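Long-range contact in polyhedrin (Uranotaenia sapphirina cypovirus, PDB 4ZQX), which forms the crystalline matrix of viral polyhedra, the protein crystals that enclose cypovirus particles, and binds ATP: residues W112-R120 / I138-F149. Residues are numbered along the deposited sequence; the frame is centred on the assembly and turned at random. Where two conformers were deposited one is given.
Sequences WNKASIDIR and IRPPCSYKRNKF
Trp112, in the turn leading into strand 116-120, and Phe149, at the end of the loop 138-149, form a T-shaped stack beside an outermost strand of the three-stranded antiparallel sheet of the polyhedrin fold. The six-membered ring of Trp112 turns its edge to one face of Phe149, the planes at 69° and CE3 4.0 Å from Phe149 CD2. Lys145 CB rests near the rim of the opposite face. Ala115 CB meets Phe149 CZ, and the CD1 tip of Ile117 reaches Phe149 CE1 at 3.9 Å; Trp163 of strand 160-166 extends this apolar cluster toward the larger sheet. One direct backbone bond joins the segments, Ile117 N to Ser143 O, 2.9 Å and nearly straight at 166°. The same carbonyl receives a CA-H...O contact from Ser116. With chi1 at 67°, Ser143 OG lies between its own N and carbonyl carbon, bonding back to Pro140 O and also lying against Ser116 CB.

The side of Asn113 and Arg146 is exposed and partly bridged by water: the extended Arg146 chain passes alongside Asn113 O, and one water donates to Trp112 O and Ala115 O and accepts from Arg146 N. Lys114 and Tyr144 lie side by side. The other end is largely buried but polar. The guanidinium of Arg139 forms a salt bridge with Asp24 of the second subunit, while Asp118 OD2 takes Arg120 NH1 at 2.8 Å on its syn side and a water that donates to it and accepts from Arg139 N at 2.9 Å.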
ATOM      1  N   TRP A 112      21.699  -9.658  -7.863  1.00 29.11           N
ATOM      2  CA  TRP A 112      22.002 -10.495  -6.706  1.00 29.77           C
ATOM      3  C   TRP A 112      22.994  -9.844  -5.748  1.00 30.93           C
ATOM      4  O   TRP A 112      23.077 -10.240  -4.589  1.00 32.01           O
ATOM      5  CB  TRP A 112      22.520 -11.872  -7.150  1.00 30.50           C
ATOM      6  CG  TRP A 112      21.597 -12.542  -8.115  1.00 31.24           C
ATOM      7  CD1 TRP A 112      21.802 -12.725  -9.446  1.00 32.72           C
ATOM      8  CD2 TRP A 112      20.315 -13.101  -7.823  1.00 31.26           C
ATOM      9  NE1 TRP A 112      20.722 -13.361 -10.009  1.00 32.67           N
ATOM     10  CE2 TRP A 112      19.797 -13.609  -9.033  1.00 31.58           C
ATOM     11  CE3 TRP A 112      19.559 -13.228  -6.656  1.00 32.98           C
ATOM     12  CZ2 TRP A 112      18.553 -14.233  -9.115  1.00 31.53           C
ATOM     13  CZ3 TRP A 112      18.310 -13.853  -6.740  1.00 34.98           C
ATOM     14  CH2 TRP A 112      17.832 -14.358  -7.969  1.00 33.02           C
ATOM     15  N   ASN A 113      23.748  -8.850  -6.213  1.00 29.59           N
ATOM     16  CA  ASN A 113      24.633  -8.119  -5.321  1.00 28.73           C
ATOM     17  C   ASN A 113      23.879  -7.241  -4.313  1.00 29.06           C
ATOM     18  O   ASN A 113      24.404  -6.912  -3.240  1.00 30.70           O
ATOM     19  CB  ASN A 113      25.566  -7.224  -6.128  1.00 28.13           C
ATOM     20  CG  ASN A 113      26.716  -7.982  -6.740  1.00 31.85           C
ATOM     21  OD1 ASN A 113      26.586  -8.573  -7.816  1.00 32.24           O
ATOM     22  ND2 ASN A 113      27.865  -7.953  -6.061  1.00 31.31           N
ATOM     23  N   LYS A 114      22.663  -6.837  -4.662  1.00 29.11           N
ATOM     24  CA  LYS A 114      21.980  -5.781  -3.915  1.00 30.40           C
ATOM     25  C   LYS A 114      20.618  -6.189  -3.362  1.00 31.53           C
ATOM     26  O   LYS A 114      19.982  -5.406  -2.643  1.00 34.02           O
ATOM     27  CB  LYS A 114      21.817  -4.518  -4.778  1.00 33.04           C
ATOM     28  CG  LYS A 114      23.150  -3.804  -5.150  1.00 35.81           C
ATOM     29  CD  LYS A 114      24.045  -3.454  -3.958  1.00 37.43           C
ATOM     30  CE  LYS A 114      23.398  -2.527  -2.951  1.00 41.24           C
ATOM     31  NZ  LYS A 114      23.372  -1.097  -3.384  1.00 42.83           N
ATOM     32  N   ALA A 115      20.152  -7.390  -3.691  1.00 31.60           N
ATOM     33  CA  ALA A 115      18.892  -7.863  -3.121  1.00 32.10           C
ATOM     34  C   ALA A 115      19.049  -7.951  -1.609  1.00 32.81           C
ATOM     35  O   ALA A 115      20.033  -8.513  -1.122  1.00 33.53           O
ATOM     36  CB  ALA A 115      18.513  -9.198  -3.710  1.00 34.31           C
ATOM     37  N   SER A 116      18.107  -7.375  -0.864  1.00 30.87           N
ATOM     38  CA  SER A 116      18.203  -7.384   0.595  1.00 30.42           C
ATOM     39  C   SER A 116      16.958  -7.961   1.245  1.00 30.86           C
ATOM     40  O   SER A 116      15.846  -7.668   0.842  1.00 30.99           O
ATOM     41  CB  SER A 116      18.488  -5.983   1.131  1.00 32.96           C
ATOM     42  OG  SER A 116      17.463  -5.081   0.791  1.00 32.25           O
ATOM     43  N   ILE A 117      17.174  -8.805   2.247  1.00 29.73           N
ATOM     44  CA  ILE A 117      16.092  -9.423   3.003  1.00 28.69           C
ATOM     45  C   ILE A 117      16.336  -9.059   4.457  1.00 28.10           C
ATOM     46  O   ILE A 117      17.319  -9.482   5.047  1.00 30.61           O
ATOM     47  CB  ILE A 117      16.069 -10.953   2.825  1.00 29.81           C
ATOM     48  CG1 ILE A 117      15.881 -11.309   1.344  1.00 31.84           C
ATOM     49  CG2 ILE A 117      14.964 -11.583   3.676  1.00 31.16           C
ATOM     50  CD1 ILE A 117      16.081 -12.789   1.042  1.00 33.73           C
ATOM     51  N   ASP A 118      15.446  -8.255   5.014  1.00 28.47           N
ATOM     52  CA  ASP A 118      15.614  -7.731   6.359  1.00 29.37           C
ATOM     53  C   ASP A 118      14.486  -8.268   7.239  1.00 29.10           C
ATOM     54  O   ASP A 118      13.314  -7.959   7.017  1.00 30.58           O
ATOM     55  CB  ASP A 118      15.595  -6.196   6.265  1.00 30.28           C
ATOM     56  CG  ASP A 118      15.896  -5.494   7.587  1.00 32.30           C
ATOM     57  OD1 ASP A 118      16.382  -6.136   8.550  1.00 32.20           O
ATOM     58  OD2 ASP A 118      15.665  -4.264   7.631  1.00 32.45           O
ATOM     59  N   ILE A 119      14.850  -9.096   8.214  1.00 28.88           N
ATOM     60  CA  ILE A 119      13.912  -9.616   9.206  1.00 29.38           C
ATOM     61  C   ILE A 119      13.899  -8.648  10.382  1.00 30.98           C
ATOM     62  O   ILE A 119      14.925  -8.492  11.077  1.00 32.11           O
ATOM     63  CB  ILE A 119      14.327 -10.996   9.689  1.00 32.45           C
ATOM     64  CG1 ILE A 119      14.547 -11.938   8.501  1.00 36.00           C
ATOM     65  CG2 ILE A 119      13.277 -11.565  10.644  1.00 33.89           C
ATOM     66  CD1 ILE A 119      13.360 -12.107   7.603  1.00 38.57           C
ATOM     67  N   ARG A 120      12.746  -7.996  10.577  1.00 30.43           N
ATOM     68  CA  ARG A 120      12.607  -6.873  11.511  1.00 29.37           C
ATOM     69  C   ARG A 120      11.746  -7.280  12.697  1.00 29.32           C
ATOM     70  O   ARG A 120      11.192  -8.362  12.705  1.00 31.01           O
ATOM     71  CB  ARG A 120      12.006  -5.647  10.804  1.00 31.22           C
ATOM     72  CG  ARG A 120      12.825  -5.201   9.582  1.00 30.44           C
ATOM     73  CD  ARG A 120      12.183  -4.067   8.821  1.00 31.19           C
ATOM     74  NE  ARG A 120      12.172  -2.802   9.561  1.00 30.44           N
ATOM     75  CZ  ARG A 120      13.183  -1.938   9.601  1.00 30.36           C
ATOM     76  NH1 ARG A 120      14.322  -2.192   8.956  1.00 32.10           N
ATOM     77  NH2 ARG A 120      13.057  -0.804  10.287  1.00 30.95           N
ATOM     78  N   ILE A 138      17.131   1.130   7.672  1.00 30.75           N
ATOM     79  CA  ILE A 138      16.835   0.120   6.663  1.00 29.15           C
ATOM     80  C   ILE A 138      18.159  -0.371   6.066  1.00 29.54           C
ATOM     81  O   ILE A 138      19.219   0.244   6.263  1.00 30.48           O
ATOM     82  CB  ILE A 138      15.891   0.632   5.548  1.00 30.55           C
ATOM     83  CG1 ILE A 138      16.570   1.685   4.666  1.00 31.04           C
ATOM     84  CG2 ILE A 138      14.611   1.192   6.166  1.00 31.52           C
ATOM     85  CD1 ILE A 138      15.778   2.020   3.397  1.00 31.80           C
ATOM     86  N   ARG A 139      18.076  -1.487   5.357  1.00 29.30           N
ATOM     87  CA  ARG A 139      19.203  -2.045   4.615  1.00 29.24           C
ATOM     88  C   ARG A 139      20.467  -2.210   5.446  1.00 29.87           C
ATOM     89  O   ARG A 139      21.519  -1.707   5.083  1.00 32.02           O
ATOM     90  CB  ARG A 139      19.468  -1.195   3.363  1.00 30.35           C
ATOM     91  CG  ARG A 139      18.329  -1.288   2.382  1.00 30.35           C
ATOM     92  CD  ARG A 139      18.537  -0.515   1.096  1.00 31.34           C
ATOM     93  NE  ARG A 139      18.560   0.935   1.267  1.00 32.24           N
ATOM     94  CZ  ARG A 139      18.317   1.800   0.283  1.00 30.39           C
ATOM     95  NH1 ARG A 139      18.041   1.354  -0.939  1.00 31.19           N
ATOM     96  NH2 ARG A 139      18.349   3.108   0.519  1.00 32.13           N
ATOM     97  N   PRO A 140      20.357  -2.917   6.576  1.00 30.19           N
ATOM     98  CA  PRO A 140      21.571  -3.206   7.347  1.00 29.57           C
ATOM     99  C   PRO A 140      22.503  -4.125   6.554  1.00 28.39           C
ATOM    100  O   PRO A 140      22.031  -4.869   5.697  1.00 29.39           O
ATOM    101  CB  PRO A 140      21.038  -3.921   8.593  1.00 31.63           C
ATOM    102  CG  PRO A 140      19.791  -4.566   8.133  1.00 32.32           C
ATOM    103  CD  PRO A 140      19.180  -3.608   7.132  1.00 31.04           C
ATOM    104  N   PRO A 141      23.813  -4.076   6.837  1.00 31.51           N
ATOM    105  CA  PRO A 141      24.792  -4.841   6.069  1.00 31.75           C
ATOM    106  C   PRO A 141      24.462  -6.324   5.931  1.00 33.15           C
ATOM    107  O   PRO A 141      24.730  -6.913   4.899  1.00 33.60           O
ATOM    108  CB  PRO A 141      26.077  -4.664   6.882  1.00 35.51           C
ATOM    109  CG  PRO A 141      25.927  -3.360   7.541  1.00 34.97           C
ATOM    110  CD  PRO A 141      24.462  -3.238   7.860  1.00 32.62           C
ATOM    111  N   CYS A 142      23.884  -6.900   6.985  0.72 32.31           N
ATOM    112  CA  CYS A 142      23.578  -8.329   7.037  0.72 33.21           C
ATOM    113  C   CYS A 142      22.478  -8.737   6.070  0.72 32.20           C
ATOM    114  O   CYS A 142      22.353  -9.907   5.723  0.72 31.13           O
ATOM    115  CB  CYS A 142      23.179  -8.763   8.462  0.72 35.98           C
ATOM    116  SG  CYS A 142      21.640  -8.048   9.134  0.72 38.75           S
ATOM    117  N   SER A 143      21.665  -7.781   5.654  1.00 32.92           N
ATOM    118  CA  SER A 143      20.483  -8.095   4.865  1.00 31.23           C
ATOM    119  C   SER A 143      20.823  -8.451   3.408  1.00 30.30           C
ATOM    120  O   SER A 143      20.009  -9.053   2.709  1.00 31.17           O
ATOM    121  CB  SER A 143      19.474  -6.944   4.896  1.00 31.25           C
ATOM    122  OG  SER A 143      19.973  -5.797   4.228  1.00 32.45           O
ATOM    123  N   TYR A 144      22.019  -8.082   2.955  1.00 29.71           N
ATOM    124  CA  TYR A 144      22.442  -8.389   1.591  1.00 29.96           C
ATOM    125  C   TYR A 144      23.018  -9.794   1.569  1.00 30.84           C
ATOM    126  O   TYR A 144      24.082 -10.026   2.124  1.00 34.71           O
ATOM    127  CB  TYR A 144      23.517  -7.404   1.115  1.00 31.03           C
ATOM    128  CG  TYR A 144      23.053  -5.973   1.043  1.00 31.80           C
ATOM    129  CD1 TYR A 144      22.257  -5.530  -0.008  1.00 32.26           C
ATOM    130  CD2 TYR A 144      23.412  -5.062   2.017  1.00 34.20           C
ATOM    131  CE1 TYR A 144      21.836  -4.225  -0.082  1.00 33.30           C
ATOM    132  CE2 TYR A 144      22.991  -3.745   1.949  1.00 35.09           C
ATOM    133  CZ  TYR A 144      22.194  -3.343   0.911  1.00 35.31           C
ATOM    134  OH  TYR A 144      21.783  -2.037   0.850  1.00 39.74           O
ATOM    135  N   LYS A 145      22.319 -10.737   0.959  1.00 30.88           N
ATOM    136  CA  LYS A 145      22.715 -12.137   1.090  1.00 31.71           C
ATOM    137  C   LYS A 145      23.776 -12.548   0.073  1.00 31.26           C
ATOM    138  O   LYS A 145      24.640 -13.375   0.378  1.00 32.36           O
ATOM    139  CB  LYS A 145      21.493 -13.061   1.008  1.00 33.18           C
ATOM    140  CG  LYS A 145      20.381 -12.740   2.003  1.00 32.54           C
ATOM    141  CD  LYS A 145      20.898 -12.573   3.423  1.00 33.41           C
ATOM    142  CE  LYS A 145      19.807 -12.237   4.398  1.00 32.55           C
ATOM    143  NZ  LYS A 145      20.389 -12.096   5.757  1.00 32.91           N
ATOM    144  N   ARG A 146      23.723 -11.953  -1.121  1.00 30.25           N
ATOM    145  CA  ARG A 146      24.707 -12.214  -2.176  1.00 29.10           C
ATOM    146  C   ARG A 146      24.961 -13.718  -2.396  1.00 28.98           C
ATOM    147  O   ARG A 146      24.035 -14.432  -2.787  1.00 31.13           O
ATOM    148  CB  ARG A 146      25.998 -11.405  -1.933  1.00 29.62           C
ATOM    149  CG  ARG A 146      25.728  -9.915  -1.742  1.00 30.27           C
ATOM    150  CD  ARG A 146      26.997  -9.090  -1.843  1.00 29.99           C
ATOM    151  NE  ARG A 146      26.855  -7.848  -1.088  1.00 32.72           N
ATOM    152  CZ  ARG A 146      27.096  -7.749   0.218  1.00 35.13           C
ATOM    153  NH1 ARG A 146      27.536  -8.807   0.906  1.00 36.58           N
ATOM    154  NH2 ARG A 146      26.907  -6.602   0.842  1.00 35.40           N
ATOM    155  N   ASN A 147      26.177 -14.211  -2.158  1.00 27.40           N
ATOM    156  CA  ASN A 147      26.463 -15.622  -2.436  1.00 28.57           C
ATOM    157  C   ASN A 147      25.905 -16.610  -1.399  1.00 29.46           C
ATOM    158  O   ASN A 147      26.098 -17.819  -1.520  1.00 31.88           O
ATOM    159  CB  ASN A 147      27.963 -15.844  -2.674  1.00 30.31           C
ATOM    160  CG  ASN A 147      28.382 -15.380  -4.034  1.00 32.31           C
ATOM    161  OD1 ASN A 147      28.165 -16.072  -5.039  1.00 35.74           O
ATOM    162  ND2 ASN A 147      28.934 -14.185  -4.094  1.00 32.46           N
ATOM    163  N   LYS A 148      25.182 -16.094  -0.414  1.00 29.21           N
ATOM    164  CA  LYS A 148      24.473 -16.935   0.534  1.00 29.08           C
ATOM    165  C   LYS A 148      23.084 -17.341  -0.002  1.00 29.37           C
ATOM    166  O   LYS A 148      22.410 -18.177   0.603  1.00 32.92           O
ATOM    167  CB  LYS A 148      24.385 -16.260   1.904  1.00 29.71           C
ATOM    168  CG  LYS A 148      25.731 -16.158   2.601  1.00 30.64           C
ATOM    169  CD  LYS A 148      25.689 -15.389   3.905  1.00 32.02           C
ATOM    170  CE  LYS A 148      27.028 -15.522   4.621  1.00 34.84           C
ATOM    171  NZ  LYS A 148      27.150 -14.587   5.761  1.00 35.82           N
ATOM    172  N   PHE A 149      22.667 -16.770  -1.133  1.00 28.76           N
ATOM    173  CA  PHE A 149      21.515 -17.316  -1.861  1.00 29.35           C
ATOM    174  C   PHE A 149      21.847 -18.723  -2.358  1.00 30.86           C
ATOM    175  O   PHE A 149      22.985 -19.004  -2.735  1.00 32.09           O
ATOM    176  CB  PHE A 149      21.112 -16.445  -3.068  1.00 30.35           C
ATOM    177  CG  PHE A 149      20.345 -15.198  -2.702  1.00 32.52           C
ATOM    178  CD1 PHE A 149      19.062 -15.286  -2.185  1.00 33.70           C
ATOM    179  CD2 PHE A 149      20.889 -13.953  -2.922  1.00 34.77           C
ATOM    180  CE1 PHE A 149      18.351 -14.144  -1.855  1.00 35.30           C
ATOM    181  CE2 PHE A 149      20.195 -12.806  -2.599  1.00 35.53           C
ATOM    182  CZ  PHE A 149      18.913 -12.899  -2.072  1.00 34.85           C
TER
HETATM  183  O   HOH W   1      22.113  -9.759  -1.979  1.00 31.98           O
HETATM  184  O   HOH W   2      18.333 -10.802   7.401  1.00 42.41           O
HETATM  185  O   HOH W   3      15.612  -2.967   5.213  1.00 30.11           O